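Local coordinates for protein Exo-poly-alpha-D-galacturonosidase (PDB 3JUR) that probably hydrolyses polygalacturonan, the backbone of pectin, as a tetrameric, heat-active exo-acting member of glycosyl hydrolase family 28, at residues 60-74 and 79-91. Sequence-based numbering, arbitrary orientation.
Sequences GRLIVPEGVFLTGPI and NIELHVKGTIKFI
Two successive coils of a parallel beta-helix meet where Leu62 and Val64 pair with Leu82 and Val84, and Phe69 with Ile88. The evidence is two parallel ladders, 60-64 on 80-84 and 68-71 on 87-90, the strand axes approaching to 4.7 Å in each, inclined by 22° and 30°. Leu62 N reaches Glu81 O at 2.8 Å in a nearly straight bond. At the turn between the ladders the register slips by one residue, since 60-74 carries one more residue there; Val64 O takes Lys85 N at 2.8 Å and, weakly, Gly86 N.

Stacking of like residues from coil to coil, as expected of this fold, is clearest inside: Leu62 CD2 lies 3.9 Å from Leu82 CD1, the two side chains running side by side. Thr71 CG2 sits 3.6 Å from Ile88 CG2, while Thr71 OG1, anti to the backbone N (chi1 174°), bonds Gly72 O. Ile74 CD1 touches Ile88 CG2 and, at 3.9 Å, Phe90 CZ. Helix 44-57 covers Leu62, Thr71 and Ile74.

On the outer face Glu81 runs alongside Arg61, its OE2 3.7 Å from Arg61 CD, but the charged ends turn to Thr128 and Glu27 respectively. An alanine in place of this glutamate is likely to leave the Arg61 methylenes without their neighbour and Thr128 without one of its polar partners. Leu70 CD2 likewise lies along Lys89, 3.7 Å from its CD, and the lysine's ammonium continues to Asp134.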
ATOM      1  N   GLY D  60      47.719  -9.062 -35.873  1.00 26.22           N
ATOM      2  CA  GLY D  60      46.670  -8.822 -36.854  1.00 25.93           C
ATOM      3  C   GLY D  60      45.443  -9.672 -36.606  1.00 25.75           C
ATOM      4  O   GLY D  60      45.267 -10.205 -35.507  1.00 25.55           O
ATOM      5  N   ARG D  61      44.606  -9.799 -37.638  1.00 25.62           N
ATOM      6  CA  ARG D  61      43.330 -10.509 -37.559  1.00 25.77           C
ATOM      7  C   ARG D  61      43.397 -11.888 -38.216  1.00 25.42           C
ATOM      8  O   ARG D  61      43.891 -12.030 -39.337  1.00 25.65           O
ATOM      9  CB  ARG D  61      42.195  -9.679 -38.195  1.00 25.91           C
ATOM     10  CG  ARG D  61      42.069  -8.229 -37.666  1.00 27.58           C
ATOM     11  CD  ARG D  61      40.884  -7.448 -38.277  1.00 29.34           C
ATOM     12  NE  ARG D  61      40.994  -7.280 -39.732  1.00 31.45           N
ATOM     13  CZ  ARG D  61      41.585  -6.254 -40.348  1.00 31.88           C
ATOM     14  NH1 ARG D  61      42.142  -5.264 -39.659  1.00 32.51           N
ATOM     15  NH2 ARG D  61      41.612  -6.216 -41.671  1.00 32.38           N
ATOM     16  N   LEU D  62      42.904 -12.899 -37.503  1.00 25.08           N
ATOM     17  CA  LEU D  62      42.742 -14.243 -38.054  1.00 24.57           C
ATOM     18  C   LEU D  62      41.267 -14.445 -38.389  1.00 24.57           C
ATOM     19  O   LEU D  62      40.416 -14.470 -37.499  1.00 24.36           O
ATOM     20  CB  LEU D  62      43.243 -15.314 -37.064  1.00 24.28           C
ATOM     21  CG  LEU D  62      42.947 -16.808 -37.302  1.00 23.91           C
ATOM     22  CD1 LEU D  62      43.313 -17.269 -38.711  1.00 24.15           C
ATOM     23  CD2 LEU D  62      43.638 -17.686 -36.269  1.00 22.87           C
ATOM     24  N   ILE D  63      40.970 -14.582 -39.678  1.00 24.42           N
ATOM     25  CA  ILE D  63      39.591 -14.736 -40.126  1.00 24.23           C
ATOM     26  C   ILE D  63      39.193 -16.211 -40.191  1.00 24.17           C
ATOM     27  O   ILE D  63      39.805 -17.004 -40.911  1.00 24.12           O
ATOM     28  CB  ILE D  63      39.343 -14.013 -41.484  1.00 24.40           C
ATOM     29  CG1 ILE D  63      39.474 -12.493 -41.307  1.00 24.04           C
ATOM     30  CG2 ILE D  63      37.962 -14.364 -42.056  1.00 24.57           C
ATOM     31  CD1 ILE D  63      39.754 -11.740 -42.591  1.00 24.58           C
ATOM     32  N   VAL D  64      38.180 -16.562 -39.404  1.00 24.06           N
ATOM     33  CA  VAL D  64      37.556 -17.879 -39.442  1.00 24.23           C
ATOM     34  C   VAL D  64      36.219 -17.727 -40.173  1.00 24.55           C
ATOM     35  O   VAL D  64      35.253 -17.221 -39.594  1.00 24.90           O
ATOM     36  CB  VAL D  64      37.307 -18.446 -38.012  1.00 24.22           C
ATOM     37  CG1 VAL D  64      36.728 -19.851 -38.079  1.00 24.01           C
ATOM     38  CG2 VAL D  64      38.586 -18.428 -37.182  1.00 23.49           C
ATOM     39  N   PRO D  65      36.157 -18.163 -41.445  1.00 24.94           N
ATOM     40  CA  PRO D  65      34.958 -17.953 -42.259  1.00 25.21           C
ATOM     41  C   PRO D  65      33.828 -18.942 -41.946  1.00 25.68           C
ATOM     42  O   PRO D  65      33.932 -19.728 -40.994  1.00 25.37           O
ATOM     43  CB  PRO D  65      35.475 -18.154 -43.690  1.00 25.16           C
ATOM     44  CG  PRO D  65      36.619 -19.093 -43.555  1.00 24.98           C
ATOM     45  CD  PRO D  65      37.208 -18.898 -42.181  1.00 24.92           C
ATOM     46  N   GLU D  66      32.757 -18.880 -42.740  1.00 25.93           N
ATOM     47  CA  GLU D  66      31.641 -19.830 -42.679  1.00 26.44           C
ATOM     48  C   GLU D  66      32.137 -21.282 -42.638  1.00 26.08           C
ATOM     49  O   GLU D  66      33.142 -21.624 -43.266  1.00 25.80           O
ATOM     50  CB  GLU D  66      30.723 -19.613 -43.895  1.00 26.96           C
ATOM     51  CG  GLU D  66      29.691 -20.717 -44.186  1.00 28.83           C
ATOM     52  CD  GLU D  66      29.345 -20.834 -45.679  1.00 31.47           C
ATOM     53  OE1 GLU D  66      30.275 -20.873 -46.518  1.00 32.80           O
ATOM     54  OE2 GLU D  66      28.141 -20.894 -46.020  1.00 32.71           O
ATOM     55  N   GLY D  67      31.419 -22.120 -41.894  1.00 25.85           N
ATOM     56  CA  GLY D  67      31.732 -23.544 -41.780  1.00 25.26           C
ATOM     57  C   GLY D  67      31.854 -23.953 -40.325  1.00 24.98           C
ATOM     58  O   GLY D  67      31.752 -23.109 -39.425  1.00 24.90           O
ATOM     59  N   VAL D  68      32.055 -25.251 -40.092  1.00 24.57           N
ATOM     60  CA  VAL D  68      32.348 -25.759 -38.748  1.00 24.22           C
ATOM     61  C   VAL D  68      33.793 -26.254 -38.709  1.00 23.98           C
ATOM     62  O   VAL D  68      34.183 -27.125 -39.486  1.00 24.16           O
ATOM     63  CB  VAL D  68      31.359 -26.871 -38.288  1.00 24.37           C
ATOM     64  CG1 VAL D  68      31.664 -27.304 -36.853  1.00 23.84           C
ATOM     65  CG2 VAL D  68      29.903 -26.396 -38.396  1.00 24.14           C
ATOM     66  N   PHE D  69      34.580 -25.680 -37.803  1.00 23.76           N
ATOM     67  CA  PHE D  69      36.012 -25.956 -37.720  1.00 23.62           C
ATOM     68  C   PHE D  69      36.377 -26.710 -36.438  1.00 23.63           C
ATOM     69  O   PHE D  69      36.287 -26.155 -35.333  1.00 23.78           O
ATOM     70  CB  PHE D  69      36.803 -24.647 -37.830  1.00 23.66           C
ATOM     71  CG  PHE D  69      36.706 -23.998 -39.184  1.00 23.63           C
ATOM     72  CD1 PHE D  69      37.632 -24.294 -40.177  1.00 23.52           C
ATOM     73  CD2 PHE D  69      35.682 -23.099 -39.470  1.00 23.55           C
ATOM     74  CE1 PHE D  69      37.546 -23.697 -41.435  1.00 23.96           C
ATOM     75  CE2 PHE D  69      35.585 -22.504 -40.727  1.00 23.16           C
ATOM     76  CZ  PHE D  69      36.519 -22.799 -41.707  1.00 23.43           C
ATOM     77  N   LEU D  70      36.766 -27.975 -36.598  1.00 23.29           N
ATOM     78  CA  LEU D  70      37.165 -28.826 -35.471  1.00 23.10           C
ATOM     79  C   LEU D  70      38.602 -28.545 -35.076  1.00 22.72           C
ATOM     80  O   LEU D  70      39.480 -28.483 -35.931  1.00 22.66           O
ATOM     81  CB  LEU D  70      37.022 -30.316 -35.819  1.00 22.96           C
ATOM     82  CG  LEU D  70      35.635 -30.919 -36.065  1.00 23.30           C
ATOM     83  CD1 LEU D  70      35.732 -32.442 -36.109  1.00 22.50           C
ATOM     84  CD2 LEU D  70      34.630 -30.486 -35.007  1.00 22.35           C
ATOM     85  N   THR D  71      38.834 -28.388 -33.778  1.00 22.34           N
ATOM     86  CA  THR D  71      40.163 -28.070 -33.259  1.00 22.14           C
ATOM     87  C   THR D  71      40.295 -28.418 -31.779  1.00 21.96           C
ATOM     88  O   THR D  71      39.300 -28.472 -31.049  1.00 21.81           O
ATOM     89  CB  THR D  71      40.527 -26.560 -33.470  1.00 22.06           C
ATOM     90  OG1 THR D  71      41.769 -26.264 -32.820  1.00 22.13           O
ATOM     91  CG2 THR D  71      39.452 -25.650 -32.907  1.00 22.24           C
ATOM     92  N   GLY D  72      41.533 -28.652 -31.348  1.00 21.62           N
ATOM     93  CA  GLY D  72      41.860 -28.688 -29.930  1.00 21.58           C
ATOM     94  C   GLY D  72      41.969 -27.253 -29.447  1.00 21.62           C
ATOM     95  O   GLY D  72      41.544 -26.335 -30.152  1.00 21.51           O
ATOM     96  N   PRO D  73      42.559 -27.038 -28.257  1.00 21.73           N
ATOM     97  CA  PRO D  73      42.626 -25.691 -27.687  1.00 21.70           C
ATOM     98  C   PRO D  73      43.376 -24.707 -28.591  1.00 21.81           C
ATOM     99  O   PRO D  73      44.312 -25.093 -29.285  1.00 21.81           O
ATOM    100  CB  PRO D  73      43.395 -25.905 -26.378  1.00 21.79           C
ATOM    101  CG  PRO D  73      44.201 -27.129 -26.615  1.00 21.45           C
ATOM    102  CD  PRO D  73      43.313 -28.008 -27.444  1.00 21.53           C
ATOM    103  N   ILE D  74      42.944 -23.451 -28.581  1.00 22.10           N
ATOM    104  CA  ILE D  74      43.585 -22.388 -29.358  1.00 22.04           C
ATOM    105  C   ILE D  74      44.371 -21.501 -28.410  1.00 22.31           C
ATOM    106  O   ILE D  74      43.822 -20.996 -27.423  1.00 22.05           O
ATOM    107  CB  ILE D  74      42.534 -21.532 -30.121  1.00 22.00           C
ATOM    108  CG1 ILE D  74      41.846 -22.363 -31.214  1.00 21.91           C
ATOM    109  CG2 ILE D  74      43.164 -20.266 -30.706  1.00 21.59           C
ATOM    110  CD1 ILE D  74      40.545 -21.759 -31.715  1.00 21.85           C
ATOM    111  N   ASN D  79      48.604  -9.097 -29.571  1.00 21.82           N
ATOM    112  CA  ASN D  79      48.265  -8.370 -30.811  1.00 21.93           C
ATOM    113  C   ASN D  79      47.462  -9.178 -31.830  1.00 21.92           C
ATOM    114  O   ASN D  79      47.470  -8.871 -33.031  1.00 21.90           O
ATOM    115  CB  ASN D  79      49.519  -7.762 -31.464  1.00 21.83           C
ATOM    116  CG  ASN D  79      50.271  -6.842 -30.529  1.00 21.44           C
ATOM    117  OD1 ASN D  79      49.705  -5.893 -29.977  1.00 21.17           O
ATOM    118  ND2 ASN D  79      51.550  -7.120 -30.338  1.00 19.28           N
ATOM    119  N   ILE D  80      46.762 -10.196 -31.336  1.00 22.01           N
ATOM    120  CA  ILE D  80      45.972 -11.096 -32.175  1.00 22.13           C
ATOM    121  C   ILE D  80      44.471 -10.913 -31.952  1.00 22.34           C
ATOM    122  O   ILE D  80      43.986 -10.927 -30.807  1.00 22.04           O
ATOM    123  CB  ILE D  80      46.367 -12.589 -31.949  1.00 22.05           C
ATOM    124  CG1 ILE D  80      47.850 -12.834 -32.278  1.00 22.25           C
ATOM    125  CG2 ILE D  80      45.454 -13.541 -32.740  1.00 22.37           C
ATOM    126  CD1 ILE D  80      48.270 -12.549 -33.723  1.00 21.84           C
ATOM    127  N   GLU D  81      43.748 -10.733 -33.056  1.00 22.55           N
ATOM    128  CA  GLU D  81      42.290 -10.749 -33.048  1.00 22.83           C
ATOM    129  C   GLU D  81      41.789 -12.021 -33.729  1.00 22.63           C
ATOM    130  O   GLU D  81      42.088 -12.268 -34.901  1.00 22.85           O
ATOM    131  CB  GLU D  81      41.728  -9.511 -33.752  1.00 23.28           C
ATOM    132  CG  GLU D  81      40.193  -9.432 -33.797  1.00 24.33           C
ATOM    133  CD  GLU D  81      39.690  -8.286 -34.666  1.00 26.44           C
ATOM    134  OE1 GLU D  81      40.262  -7.177 -34.582  1.00 28.82           O
ATOM    135  OE2 GLU D  81      38.723  -8.486 -35.431  1.00 26.79           O
ATOM    136  N   LEU D  82      41.050 -12.834 -32.982  1.00 22.16           N
ATOM    137  CA  LEU D  82      40.411 -14.014 -33.541  1.00 22.01           C
ATOM    138  C   LEU D  82      39.003 -13.638 -34.021  1.00 22.06           C
ATOM    139  O   LEU D  82      38.092 -13.461 -33.213  1.00 21.73           O
ATOM    140  CB  LEU D  82      40.374 -15.134 -32.496  1.00 21.96           C
ATOM    141  CG  LEU D  82      39.780 -16.501 -32.852  1.00 21.81           C
ATOM    142  CD1 LEU D  82      40.582 -17.232 -33.943  1.00 21.97           C
ATOM    143  CD2 LEU D  82      39.656 -17.363 -31.594  1.00 21.27           C
ATOM    144  N   HIS D  83      38.845 -13.505 -35.338  1.00 22.08           N
ATOM    145  CA  HIS D  83      37.585 -13.054 -35.934  1.00 22.06           C
ATOM    146  C   HIS D  83      36.756 -14.246 -36.417  1.00 21.90           C
ATOM    147  O   HIS D  83      37.083 -14.887 -37.421  1.00 21.40           O
ATOM    148  CB  HIS D  83      37.857 -12.047 -37.058  1.00 22.38           C
ATOM    149  CG  HIS D  83      36.621 -11.439 -37.649  1.00 23.32           C
ATOM    150  ND1 HIS D  83      35.802 -10.577 -36.947  1.00 24.72           N
ATOM    151  CD2 HIS D  83      36.071 -11.557 -38.881  1.00 23.82           C
ATOM    152  CE1 HIS D  83      34.797 -10.201 -37.719  1.00 24.56           C
ATOM    153  NE2 HIS D  83      34.936 -10.782 -38.897  1.00 24.62           N
ATOM    154  N   VAL D  84      35.687 -14.540 -35.676  1.00 21.60           N
ATOM    155  CA  VAL D  84      34.891 -15.747 -35.883  1.00 21.50           C
ATOM    156  C   VAL D  84      33.575 -15.459 -36.611  1.00 21.67           C
ATOM    157  O   VAL D  84      32.657 -14.832 -36.044  1.00 21.47           O
ATOM    158  CB  VAL D  84      34.596 -16.477 -34.539  1.00 21.79           C
ATOM    159  CG1 VAL D  84      34.081 -17.887 -34.801  1.00 21.78           C
ATOM    160  CG2 VAL D  84      35.841 -16.533 -33.666  1.00 21.66           C
ATOM    161  N   LYS D  85      33.493 -15.916 -37.862  1.00 21.62           N
ATOM    162  CA  LYS D  85      32.264 -15.819 -38.657  1.00 21.87           C
ATOM    163  C   LYS D  85      31.499 -17.142 -38.625  1.00 21.54           C
ATOM    164  O   LYS D  85      30.279 -17.152 -38.478  1.00 21.21           O
ATOM    165  CB  LYS D  85      32.574 -15.443 -40.110  1.00 22.14           C
ATOM    166  CG  LYS D  85      33.038 -14.014 -40.327  1.00 23.95           C
ATOM    167  CD  LYS D  85      33.345 -13.797 -41.810  1.00 26.61           C
ATOM    168  CE  LYS D  85      33.606 -12.336 -42.140  1.00 28.06           C
ATOM    169  NZ  LYS D  85      33.691 -12.136 -43.621  1.00 28.91           N
ATOM    170  N   GLY D  86      32.223 -18.251 -38.776  1.00 21.39           N
ATOM    171  CA  GLY D  86      31.631 -19.589 -38.713  1.00 21.53           C
ATOM    172  C   GLY D  86      31.556 -20.100 -37.283  1.00 21.86           C
ATOM    173  O   GLY D  86      31.354 -19.324 -36.350  1.00 21.72           O
ATOM    174  N   THR D  87      31.715 -21.410 -37.122  1.00 21.91           N
ATOM    175  CA  THR D  87      31.731 -22.054 -35.818  1.00 21.68           C
ATOM    176  C   THR D  87      33.122 -22.634 -35.558  1.00 22.05           C
ATOM    177  O   THR D  87      33.703 -23.295 -36.431  1.00 21.99           O
ATOM    178  CB  THR D  87      30.664 -23.191 -35.736  1.00 21.97           C
ATOM    179  OG1 THR D  87      29.347 -22.639 -35.878  1.00 21.47           O
ATOM    180  CG2 THR D  87      30.745 -23.960 -34.402  1.00 21.59           C
ATOM    181  N   ILE D  88      33.664 -22.361 -34.375  1.00 22.03           N
ATOM    182  CA  ILE D  88      34.828 -23.092 -33.885  1.00 22.36           C
ATOM    183  C   ILE D  88      34.307 -24.154 -32.923  1.00 22.56           C
ATOM    184  O   ILE D  88      33.771 -23.826 -31.857  1.00 22.35           O
ATOM    185  CB  ILE D  88      35.868 -22.175 -33.180  1.00 22.51           C
ATOM    186  CG1 ILE D  88      36.410 -21.118 -34.151  1.00 22.88           C
ATOM    187  CG2 ILE D  88      37.011 -23.013 -32.626  1.00 21.46           C
ATOM    188  CD1 ILE D  88      37.296 -20.057 -33.508  1.00 22.95           C
ATOM    189  N   LYS D  89      34.432 -25.420 -33.319  1.00 22.66           N
ATOM    190  CA  LYS D  89      33.935 -26.529 -32.510  1.00 22.83           C
ATOM    191  C   LYS D  89      35.105 -27.303 -31.926  1.00 23.05           C
ATOM    192  O   LYS D  89      35.890 -27.916 -32.660  1.00 22.72           O
ATOM    193  CB  LYS D  89      33.023 -27.455 -33.326  1.00 22.96           C
ATOM    194  CG  LYS D  89      32.413 -28.591 -32.507  1.00 23.31           C
ATOM    195  CD  LYS D  89      31.465 -29.466 -33.329  1.00 24.60           C
ATOM    196  CE  LYS D  89      30.824 -30.550 -32.465  1.00 24.46           C
ATOM    197  NZ  LYS D  89      30.108 -29.951 -31.300  1.00 25.60           N
ATOM    198  N   PHE D  90      35.210 -27.281 -30.602  1.00 23.12           N
ATOM    199  CA  PHE D  90      36.345 -27.879 -29.917  1.00 23.57           C
ATOM    200  C   PHE D  90      36.191 -29.377 -29.741  1.00 23.84           C
ATOM    201  O   PHE D  90      35.133 -29.851 -29.337  1.00 24.15           O
ATOM    202  CB  PHE D  90      36.597 -27.174 -28.586  1.00 23.64           C
ATOM    203  CG  PHE D  90      37.075 -25.769 -28.754  1.00 24.18           C
ATOM    204  CD1 PHE D  90      36.166 -24.716 -28.841  1.00 24.37           C
ATOM    205  CD2 PHE D  90      38.433 -25.496 -28.871  1.00 24.12           C
ATOM    206  CE1 PHE D  90      36.605 -23.415 -29.017  1.00 24.40           C
ATOM    207  CE2 PHE D  90      38.880 -24.197 -29.048  1.00 24.19           C
ATOM    208  CZ  PHE D  90      37.969 -23.158 -29.122  1.00 24.54           C
ATOM    209  N   ILE D  91      37.249 -30.114 -30.073  1.00 24.16           N
ATOM    210  CA  ILE D  91      37.254 -31.570 -29.930  1.00 24.37           C
ATOM    211  C   ILE D  91      37.399 -31.943 -28.445  1.00 24.78           C
ATOM    212  O   ILE D  91      38.408 -31.617 -27.817  1.00 24.69           O
ATOM    213  CB  ILE D  91      38.342 -32.243 -30.807  1.00 24.30           C
ATOM    214  CG1 ILE D  91      38.175 -31.828 -32.279  1.00 23.99           C
ATOM    215  CG2 ILE D  91      38.272 -33.767 -30.672  1.00 24.34           C
ATOM    216  CD1 ILE D  91      39.410 -32.048 -33.152  1.00 23.38           C
TER